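Local structure of transcriptional repressor, TetR family (Thermus thermophilus, 3ANP) at residues A[87-92]-A[130-135]. The protein is a TetR-family transcriptional repressor that controls fatty acid degradation, binds lauroyl-CoA in its C-terminal domain and probably binds DNA through a helix-turn-helix. Numbering follows the deposited sequence.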
# COMPACT_ATOMS: atom_id res chain seq x y z
N ARG A 87 1.79 12.15 15.68
CA ARG A 87 0.94 11.19 16.38
C ARG A 87 -0.51 11.64 16.31
O ARG A 87 -1.42 10.83 16.13
CB ARG A 87 1.33 11.06 17.86
CG ARG A 87 2.66 10.39 18.14
CD ARG A 87 2.67 9.84 19.56
NE ARG A 87 3.96 9.25 19.91
CZ ARG A 87 5.04 9.95 20.24
NH1 ARG A 87 4.98 11.28 20.26
NH2 ARG A 87 6.17 9.33 20.54
N HIS A 88 -0.73 12.94 16.49
CA HIS A 88 -2.08 13.49 16.44
C HIS A 88 -2.70 13.29 15.06
O HIS A 88 -3.85 12.85 14.93
CB HIS A 88 -2.05 14.99 16.75
CG HIS A 88 -3.36 15.67 16.57
ND1 HIS A 88 -4.38 15.57 17.49
CD2 HIS A 88 -3.84 16.45 15.56
CE1 HIS A 88 -5.43 16.26 17.06
NE2 HIS A 88 -5.12 16.80 15.89
N LEU A 89 -1.94 13.61 14.02
CA LEU A 89 -2.43 13.47 12.66
C LEU A 89 -2.93 12.06 12.37
O LEU A 89 -4.00 11.87 11.80
CB LEU A 89 -1.34 13.85 11.66
CG LEU A 89 -1.64 13.60 10.17
CD1 LEU A 89 -2.85 14.39 9.73
CD2 LEU A 89 -0.42 14.01 9.36
N PHE A 90 -2.15 11.06 12.78
CA PHE A 90 -2.55 9.69 12.50
C PHE A 90 -3.72 9.26 13.35
O PHE A 90 -4.55 8.48 12.92
CB PHE A 90 -1.34 8.77 12.61
CG PHE A 90 -0.38 8.96 11.49
CD1 PHE A 90 -0.73 8.57 10.19
CD2 PHE A 90 0.82 9.63 11.68
CE1 PHE A 90 0.11 8.85 9.11
CE2 PHE A 90 1.66 9.92 10.61
CZ PHE A 90 1.30 9.54 9.33
N ARG A 91 -3.79 9.80 14.56
CA ARG A 91 -4.90 9.50 15.45
C ARG A 91 -6.19 10.02 14.78
O ARG A 91 -7.18 9.30 14.65
CB ARG A 91 -4.67 10.19 16.80
CG ARG A 91 -5.20 9.46 18.02
CD ARG A 91 -4.25 9.68 19.21
NE ARG A 91 -3.99 11.10 19.47
CZ ARG A 91 -2.81 11.60 19.84
NH1 ARG A 91 -1.75 10.81 19.98
NH2 ARG A 91 -2.68 12.90 20.06
N VAL A 92 -6.17 11.26 14.33
CA VAL A 92 -7.35 11.84 13.68
C VAL A 92 -7.62 11.16 12.34
O VAL A 92 -8.77 11.00 11.94
CB VAL A 92 -7.18 13.36 13.50
CG1 VAL A 92 -8.21 13.89 12.51
CG2 VAL A 92 -7.36 14.05 14.87
N ASP A 130 3.11 14.82 1.20
CA ASP A 130 3.65 16.17 1.31
C ASP A 130 3.25 16.86 2.63
O ASP A 130 4.03 17.63 3.18
CB ASP A 130 3.22 17.02 0.11
CG ASP A 130 3.87 16.56 -1.19
OD1 ASP A 130 4.93 15.90 -1.15
OD2 ASP A 130 3.33 16.87 -2.27
N LEU A 131 2.04 16.59 3.13
CA LEU A 131 1.64 17.17 4.42
C LEU A 131 2.56 16.60 5.52
O LEU A 131 3.03 17.31 6.42
CB LEU A 131 0.16 16.83 4.72
CG LEU A 131 -0.35 17.25 6.12
CD1 LEU A 131 -0.01 18.71 6.37
CD2 LEU A 131 -1.87 17.04 6.22
N ILE A 132 2.81 15.30 5.46
CA ILE A 132 3.69 14.68 6.46
C ILE A 132 5.09 15.31 6.37
O ILE A 132 5.72 15.60 7.39
CB ILE A 132 3.78 13.15 6.25
CG1 ILE A 132 2.44 12.50 6.61
CG2 ILE A 132 4.91 12.54 7.10
CD1 ILE A 132 2.30 11.07 6.16
N ALA A 133 5.55 15.56 5.15
CA ALA A 133 6.87 16.16 4.97
C ALA A 133 6.95 17.52 5.67
O ALA A 133 8.02 17.90 6.15
CB ALA A 133 7.18 16.32 3.47
N GLU A 134 5.84 18.25 5.73
CA GLU A 134 5.86 19.56 6.40
C GLU A 134 6.12 19.38 7.90
O GLU A 134 6.73 20.24 8.53
CB GLU A 134 4.53 20.31 6.21
CG GLU A 134 4.29 20.91 4.81
CD GLU A 134 2.94 21.61 4.69
OE1 GLU A 134 2.49 22.22 5.69
OE2 GLU A 134 2.32 21.56 3.61
N ILE A 135 5.64 18.29 8.47
CA ILE A 135 5.85 18.05 9.90
C ILE A 135 7.30 17.60 10.14
O ILE A 135 7.92 17.94 11.15
CB ILE A 135 4.86 17.00 10.43
CG1 ILE A 135 3.42 17.51 10.25
CG2 ILE A 135 5.14 16.72 11.89
CD1 ILE A 135 2.35 16.48 10.51
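With CG of Leu89 swung opposite its backbone N (chi1 173°), which extends the branch out from the helix, and Ile135 stretched out to CD1 (chi2 170°), the two side chains meet at a slant through their methyl ends, Leu89 CD2 lying 3.9 Å from Ile135 CD1. The same CD2 sits 4.2 Å from Ile132 CG1, while the other branch of Leu89, CD1, makes a looser approach of 4.5 Å to Leu131 CD2. Leucine suits this place because its forked end lets one residue serve three neighbours on the facing helix. Beside it, Phe90 presents the end of its ring: CZ is 3.7 Å from Ile132 CD1, which lies at the ring edge and near its plane, so the contact is edge-on and not a methyl resting on the face. The phenyl ring carries Phe90 CZ across to the CG1-CD1 arm of Ile132, the longer of the two branches at its CB, the two side chains crossing at about a right angle.

Both helices, 82-99 and 128-142, belong to the all-helical C-terminal domain of this TetR-family repressor; in these segments their axes run roughly antiparallel (151°), 11.8 Å apart. At that separation the backbones stay well apart, and side-chain ends bridge the gap by van der Waals contact, with no hydrogen bond across it. Val72 of helix 54-77 touches both Leu131 and Ile135, whereas Leu158 of helix 151-172 packs against both Phe90 and Ile132, joining this apolar layer to two further helices. The side chain of Ile132 is about 8 Å from the bound dodecyl-CoA, so the layer lies near the acyl-CoA pocket without Ile132 being one of its lining residues.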